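Local coordinates for protein alpha,alpha-trehalose-phosphate synthase (UDP-forming) (PDB 5UOF) that belongs to glycosyltransferase family 20, whose members have the two-domain GT-B architecture, at residues A[366-371]-A[392-397]. Numbering follows the deposited sequence. Where two conformers were deposited one is given.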
loop_
_atom_site.group_PDB
_atom_site.type_symbol
_atom_site.label_atom_id
_atom_site.label_comp_id
_atom_site.label_asym_id
_atom_site.label_seq_id
_atom_site.Cartn_x
_atom_site.Cartn_y
_atom_site.Cartn_z
ATOM N N TYR A 366 -2.170 -13.899 -21.039
ATOM C CA TYR A 366 -1.689 -14.020 -19.663
ATOM C C TYR A 366 -1.296 -12.619 -19.207
ATOM O O TYR A 366 -0.187 -12.148 -19.473
ATOM C CB TYR A 366 -0.531 -14.994 -19.645
ATOM C CG TYR A 366 0.032 -15.416 -18.309
ATOM C CD1 TYR A 366 -0.675 -15.265 -17.132
ATOM C CD2 TYR A 366 1.284 -16.016 -18.259
ATOM C CE1 TYR A 366 -0.117 -15.695 -15.908
ATOM C CE2 TYR A 366 1.834 -16.447 -17.074
ATOM C CZ TYR A 366 1.143 -16.279 -15.904
ATOM O OH TYR A 366 1.734 -16.699 -14.737
ATOM N N VAL A 367 -2.237 -11.940 -18.544
ATOM C CA VAL A 367 -2.116 -10.510 -18.257
ATOM C C VAL A 367 -2.347 -10.270 -16.771
ATOM O O VAL A 367 -3.450 -9.905 -16.348
ATOM C CB VAL A 367 -3.117 -9.710 -19.114
ATOM C CG1 VAL A 367 -2.881 -8.214 -18.968
ATOM C CG2 VAL A 367 -3.029 -10.135 -20.574
ATOM N N THR A 368 -1.321 -10.460 -15.955
ATOM C CA THR A 368 -1.508 -10.473 -14.502
ATOM C C THR A 368 -0.537 -9.528 -13.797
ATOM O O THR A 368 0.212 -9.939 -12.902
ATOM C CB THR A 368 -1.391 -11.902 -13.975
ATOM O OG1 THR A 368 -0.091 -12.425 -14.268
ATOM C CG2 THR A 368 -2.461 -12.816 -14.625
ATOM N N PRO A 369 -0.570 -8.232 -14.132
ATOM C CA PRO A 369 0.277 -7.270 -13.415
ATOM C C PRO A 369 -0.110 -7.184 -11.952
ATOM O O PRO A 369 -1.264 -7.414 -11.585
ATOM C CB PRO A 369 -0.011 -5.937 -14.122
ATOM C CG PRO A 369 -1.427 -6.107 -14.660
ATOM C CD PRO A 369 -1.455 -7.566 -15.106
ATOM N N LEU A 370 0.866 -6.807 -11.116
ATOM C CA LEU A 370 0.582 -6.616 -9.695
ATOM C C LEU A 370 -0.348 -5.436 -9.468
ATOM O O LEU A 370 -1.111 -5.430 -8.496
ATOM C CB LEU A 370 1.879 -6.404 -8.914
ATOM C CG LEU A 370 2.913 -7.502 -9.134
ATOM C CD1 LEU A 370 4.145 -7.247 -8.258
ATOM C CD2 LEU A 370 2.299 -8.887 -8.870
ATOM N N ARG A 371 -0.295 -4.437 -10.351
ATOM C CA ARG A 371 -1.127 -3.248 -10.248
ATOM C C ARG A 371 -1.080 -2.524 -11.587
ATOM O O ARG A 371 0.002 -2.352 -12.160
ATOM C CB ARG A 371 -0.626 -2.359 -9.099
ATOM C CG ARG A 371 -1.412 -1.083 -8.861
ATOM C CD ARG A 371 -2.875 -1.345 -8.570
ATOM N NE ARG A 371 -3.095 -1.936 -7.250
ATOM C CZ ARG A 371 -4.244 -1.838 -6.586
ATOM N NH1 ARG A 371 -5.253 -1.155 -7.113
ATOM N NH2 ARG A 371 -4.368 -2.390 -5.382
ATOM N N VAL A 392 -8.609 -17.599 -23.968
ATOM C CA VAL A 392 -9.042 -17.312 -22.605
ATOM C C VAL A 392 -8.109 -16.273 -22.008
ATOM O O VAL A 392 -6.884 -16.409 -22.104
ATOM C CB VAL A 392 -9.029 -18.574 -21.730
ATOM C CG1 VAL A 392 -9.392 -18.220 -20.279
ATOM C CG2 VAL A 392 -9.968 -19.626 -22.300
ATOM N N LEU A 393 -8.684 -15.245 -21.390
ATOM C CA LEU A 393 -7.895 -14.212 -20.731
ATOM C C LEU A 393 -7.748 -14.557 -19.258
ATOM O O LEU A 393 -8.750 -14.717 -18.555
ATOM C CB LEU A 393 -8.553 -12.845 -20.883
ATOM C CG LEU A 393 -7.918 -11.679 -20.110
ATOM C CD1 LEU A 393 -6.537 -11.374 -20.659
ATOM C CD2 LEU A 393 -8.815 -10.463 -20.208
ATOM N N VAL A 394 -6.501 -14.648 -18.798
ATOM C CA VAL A 394 -6.179 -14.770 -17.377
ATOM C C VAL A 394 -5.718 -13.394 -16.928
ATOM O O VAL A 394 -4.735 -12.868 -17.461
ATOM C CB VAL A 394 -5.089 -15.822 -17.133
ATOM C CG1 VAL A 394 -4.711 -15.850 -15.662
ATOM C CG2 VAL A 394 -5.585 -17.210 -17.564
ATOM N N LEU A 395 -6.431 -12.804 -15.969
ATOM C CA LEU A 395 -6.322 -11.366 -15.706
ATOM C C LEU A 395 -6.160 -11.108 -14.218
ATOM O O LEU A 395 -6.909 -11.659 -13.409
ATOM C CB LEU A 395 -7.565 -10.625 -16.219
ATOM C CG LEU A 395 -7.605 -9.103 -16.027
ATOM C CD1 LEU A 395 -6.458 -8.448 -16.748
ATOM C CD2 LEU A 395 -8.925 -8.528 -16.540
ATOM N N SER A 396 -5.213 -10.234 -13.865
ATOM C CA SER A 396 -5.026 -9.832 -12.474
ATOM C C SER A 396 -6.205 -9.008 -11.970
ATOM O O SER A 396 -6.662 -8.077 -12.639
ATOM C CB SER A 396 -3.757 -8.992 -12.341
ATOM O OG SER A 396 -3.709 -8.345 -11.072
ATOM N N GLU A 397 -6.664 -9.322 -10.756
ATOM C CA GLU A 397 -7.718 -8.541 -10.126
ATOM C C GLU A 397 -7.279 -7.127 -9.774
ATOM O O GLU A 397 -8.128 -6.323 -9.385
ATOM C CB GLU A 397 -8.209 -9.232 -8.856
ATOM C CG GLU A 397 -7.154 -9.383 -7.795
ATOM C CD GLU A 397 -7.749 -9.944 -6.521
ATOM O OE1 GLU A 397 -8.269 -9.157 -5.702
ATOM O OE2 GLU A 397 -7.726 -11.179 -6.364
#
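Strands 364-367 and 392-396 run parallel where Y366 pairs with V394 and V367 with L395, the two short paths 19° apart and the backbone of V367 bonding to both V394 and S396. They are neighbours in the six-stranded parallel sheet of one Rossmann-like domain of the GT-B fold, and helix 376-384 links them as a beta-alpha-beta crossover. V367 N donates to V394 O at 2.9 Å, almost straight, and S396 N returns a bond to V367 O at 3.1 Å. The second donor lies 21° from the carbonyl plane, and V367 O also receives a CA-H...O contact from L395 CA at 3.3 Å.

The side chains alternate between the two faces of the sheet. V367, L393 and L395 lie on the face covered by helix 376-384, where V377, A378 and V382 pack on them. L393 CD1 reaches V367 CG2 at 3.7 Å, the two side chains crossing at a slant, while L395 CD1 meets the other branch, CG1, more loosely. On the face of Y366 and V394, covered by helix 416-428, V394 CG1 approaches the Y366 ring obliquely. V394 CG1 also touches T368 CG2 at 3.9 Å, which carries the packing from strand 392-396 to the first loop residue after strand 364-367. The Y366 hydroxyl is hydrogen-bonded away from this pair, to the backbone carbonyl of R283.

S396, the last residue of its strand, meets the loop that follows strand 364-367. Its CB packs closely on T368 CA, and OG, placed anti to the backbone N (chi1 167°), extends across to that loop. F398 N, just after S396, gives the hydroxyl a second hydrogen bond from its own side, while the link between the two loops is made by S396 OG, which donates to P369 O at 2.7 Å, nearly in line with the C=O bond.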